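Heme-binding protein A / AI-2 binding protein A (Helicobacter pylori SS1, PDB 6OFQ) probably captures short peptides in the periplasm as the substrate-binding protein of an ABC transporter, and binds the peptide STSA. Local coordinates at residues A[137-142]-A[200-205]. Residues are numbered along the deposited sequence; the frame is centred on the assembly and turned at random.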
ATOM      1  N   GLY A 137      17.806  11.839  10.433  1.00 23.41           N
ATOM      2  CA  GLY A 137      16.583  12.594  10.610  1.00 21.26           C
ATOM      3  C   GLY A 137      15.407  11.650  10.564  1.00 21.45           C
ATOM      4  O   GLY A 137      15.580  10.445  10.701  1.00 23.54           O
ATOM      5  N   ALA A 138      14.204  12.198  10.398  1.00 21.50           N
ATOM      6  CA  ALA A 138      12.980  11.398  10.445  1.00 22.60           C
ATOM      7  C   ALA A 138      12.890  10.454   9.247  1.00 19.48           C
ATOM      8  O   ALA A 138      12.170   9.461   9.429  1.00 23.41           O
ATOM      9  CB  ALA A 138      11.717  12.247  10.516  1.00 25.06           C
ATOM     10  N   LYS A 139      13.645  10.649   8.156  1.00 15.59           N
ATOM     11  CA  LYS A 139      13.487   9.703   7.009  1.00 14.03           C
ATOM     12  C   LYS A 139      13.893   8.282   7.398  1.00 13.36           C
ATOM     13  O   LYS A 139      14.907   8.041   8.081  1.00 14.08           O
ATOM     14  CB  LYS A 139      14.257  10.114   5.756  1.00 12.80           C
ATOM     15  CG  LYS A 139      13.818  11.426   5.123  1.00 13.13           C
ATOM     16  CD  LYS A 139      14.725  11.890   4.012  1.00 12.90           C
ATOM     17  CE  LYS A 139      14.120  12.862   3.024  1.00 13.94           C
ATOM     18  NZ  LYS A 139      13.861  14.122   3.756  1.00 16.42           N
ATOM     19  N   SER A 140      13.054   7.356   6.954  1.00 10.13           N
ATOM     20  CA  SER A 140      13.233   5.971   7.296  1.00 10.71           C
ATOM     21  C   SER A 140      12.820   5.099   6.107  1.00  7.79           C
ATOM     22  O   SER A 140      11.820   5.372   5.427  1.00  6.69           O
ATOM     23  CB  SER A 140      12.347   5.587   8.457  1.00 12.57           C
ATOM     24  OG  SER A 140      12.525   4.214   8.752  1.00 22.58           O
ATOM     25  N   TYR A 141      13.558   3.999   5.901  1.00  6.04           N
ATOM     26  CA  TYR A 141      13.224   2.998   4.881  1.00  5.22           C
ATOM     27  C   TYR A 141      12.292   1.987   5.485  1.00  5.15           C
ATOM     28  O   TYR A 141      12.675   0.879   5.837  1.00  5.65           O
ATOM     29  CB  TYR A 141      14.534   2.374   4.347  1.00  5.17           C
ATOM     30  CG  TYR A 141      15.422   3.380   3.595  1.00  5.30           C
ATOM     31  CD1 TYR A 141      15.006   3.986   2.418  1.00  5.54           C
ATOM     32  CD2 TYR A 141      16.732   3.669   4.041  1.00  5.90           C
ATOM     33  CE1 TYR A 141      15.772   4.923   1.736  1.00  5.70           C
ATOM     34  CE2 TYR A 141      17.553   4.511   3.289  1.00  6.34           C
ATOM     35  CZ  TYR A 141      17.075   5.144   2.173  1.00  5.83           C
ATOM     36  OH  TYR A 141      17.874   6.051   1.506  1.00  6.41           O
ATOM     37  N   LYS A 142      11.027   2.401   5.563  1.00  5.47           N
ATOM     38  CA  LYS A 142      10.040   1.696   6.347  1.00  5.60           C
ATOM     39  C   LYS A 142       9.687   0.304   5.896  1.00  5.08           C
ATOM     40  O   LYS A 142       9.666  -0.637   6.712  1.00  4.77           O
ATOM     41  CB  LYS A 142       8.723   2.516   6.520  1.00  7.02           C
ATOM     42  CG  LYS A 142       8.886   3.829   7.302  1.00  9.69           C
ATOM     43  CD  LYS A 142       7.652   4.734   7.144  1.00 12.37           C
ATOM     44  CE  LYS A 142       7.769   6.229   7.406  1.00 17.90           C
ATOM     45  NZ  LYS A 142       6.419   6.865   7.432  1.00 22.97           N
ATOM     46  N   LYS A 200      22.289  19.074  -1.851  1.00 16.26           N
ATOM     47  CA  LYS A 200      20.845  19.106  -2.069  1.00 14.24           C
ATOM     48  C   LYS A 200      20.256  17.675  -1.967  1.00 12.27           C
ATOM     49  O   LYS A 200      19.259  17.380  -2.651  1.00 11.73           O
ATOM     50  CB  LYS A 200      20.502  19.721  -3.429  1.00 16.80           C
ATOM     51  CG  LYS A 200      20.772  21.229  -3.559  1.00 21.86           C
ATOM     52  CD  LYS A 200      19.769  21.959  -2.688  1.00 27.08           C
ATOM     53  CE  LYS A 200      19.906  23.467  -2.693  1.00 30.19           C
ATOM     54  NZ  LYS A 200      18.739  24.038  -1.957  1.00 36.88           N
ATOM     55  N   LYS A 201      20.776  16.878  -1.031  1.00 10.85           N
ATOM     56  CA  LYS A 201      20.397  15.448  -1.009  1.00 10.61           C
ATOM     57  C   LYS A 201      18.902  15.293  -0.717  1.00 11.09           C
ATOM     58  O   LYS A 201      18.291  14.360  -1.234  1.00  9.70           O
ATOM     59  CB  LYS A 201      21.125  14.663   0.056  1.00 10.38           C
ATOM     60  CG  LYS A 201      22.608  14.520  -0.238  1.00 12.33           C
ATOM     61  CD  LYS A 201      23.403  13.582   0.657  1.00 14.08           C
ATOM     62  CE  LYS A 201      23.267  14.070   2.076  1.00 17.43           C
ATOM     63  NZ  LYS A 201      23.997  13.267   3.107  1.00 21.01           N
ATOM     64  N   ASP A 202      18.282  16.136   0.086  1.00 10.37           N
ATOM     65  CA  ASP A 202      16.852  15.987   0.287  1.00 10.99           C
ATOM     66  C   ASP A 202      16.020  16.132  -0.968  1.00  9.63           C
ATOM     67  O   ASP A 202      14.855  15.679  -1.002  1.00 10.49           O
ATOM     68  CB  ASP A 202      16.367  16.946   1.366  1.00 13.85           C
ATOM     69  CG  ASP A 202      16.803  16.522   2.756  1.00 19.20           C
ATOM     70  OD1 ASP A 202      16.948  15.315   3.059  1.00 18.90           O
ATOM     71  OD2 ASP A 202      16.899  17.446   3.607  1.00 22.64           O
ATOM     72  N   GLU A 203      16.560  16.746  -2.002  1.00 10.01           N
ATOM     73  CA  GLU A 203      15.839  16.888  -3.228  1.00 10.40           C
ATOM     74  C   GLU A 203      15.613  15.561  -3.985  1.00  8.50           C
ATOM     75  O   GLU A 203      14.779  15.466  -4.896  1.00  8.71           O
ATOM     76  CB  GLU A 203      16.457  17.894  -4.189  1.00 11.99           C
ATOM     77  CG  GLU A 203      16.293  19.336  -3.697  1.00 16.99           C
ATOM     78  CD  GLU A 203      16.643  20.375  -4.750  1.00 18.43           C
ATOM     79  OE1 GLU A 203      16.648  21.532  -4.282  1.00 29.47           O
ATOM     80  OE2 GLU A 203      16.963  20.110  -5.933  1.00 24.59           O
ATOM     81  N   LEU A 204      16.356  14.520  -3.595  1.00  7.62           N
ATOM     82  CA  LEU A 204      16.145  13.187  -4.205  1.00  7.53           C
ATOM     83  C   LEU A 204      14.705  12.731  -3.958  1.00  7.37           C
ATOM     84  O   LEU A 204      14.174  11.978  -4.790  1.00  7.35           O
ATOM     85  CB  LEU A 204      17.136  12.186  -3.613  1.00  7.34           C
ATOM     86  CG  LEU A 204      17.225  10.794  -4.320  1.00  7.05           C
ATOM     87  CD1 LEU A 204      17.680  10.954  -5.763  1.00  6.88           C
ATOM     88  CD2 LEU A 204      18.120   9.888  -3.467  1.00  7.16           C
ATOM     89  N   ALA A 205      14.159  13.193  -2.848  1.00  6.84           N
ATOM     90  CA  ALA A 205      12.770  12.814  -2.467  1.00  6.13           C
ATOM     91  C   ALA A 205      11.747  13.894  -2.766  1.00  6.91           C
ATOM     92  O   ALA A 205      10.564  13.751  -2.393  1.00  6.58           O
ATOM     93  CB  ALA A 205      12.736  12.529  -1.005  1.00  6.69           C
TER
HETATM   94  O   HOH W   1      13.163  15.557   1.201  1.00 18.13           O
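K139 reaches across from a loop to D202 on a short 3-10 turn, and a single, rather loose salt bridge joins them: NZ of K139 lies 3.4 Å from OD1 of D202, long enough for the hydrogen bond within it to count as weak. A long, flexible lysine suits this place because the backbones stay far apart, the CA atoms of K139 and D202 being 9.8 Å from each other. Its chain runs extended through chi2 and chi3 and bends only at the end (chi4 67°), which turns the ammonium out of line with the methylenes. Aspartate supplies the opposite charge: CG of D202 sits beside its own backbone N (chi1 -73°), bringing OD1 to the ammonium and within 3.7 Å of CE of K139. A water provides a second link, accepting from NZ of K139 at 3.0 Å and donating to the carbonyl O of D202 at 2.8 Å, so that the ammonium is linked directly to the carboxylate and through water to the carbonyl of the same residue. Apolar contact is slight: the methyl CB of A205 meets the aliphatic end of the lysine, 4.3 Å from CE of K139.

In this type II periplasmic binding protein the contact ties the loop leading into helix 142-147 to the 3-10 turn at 201-204, which follows helix 189-197. Within the turn, N of A205 donates to O of D202 at 3.2 Å, giving this carbonyl two donors, amide and water. Farther out, R132 donates through NH2 to the carbonyl O of K139, while buried L204 seats the turn on helices 189-197 and 116-127 through Y191, L195 and F121.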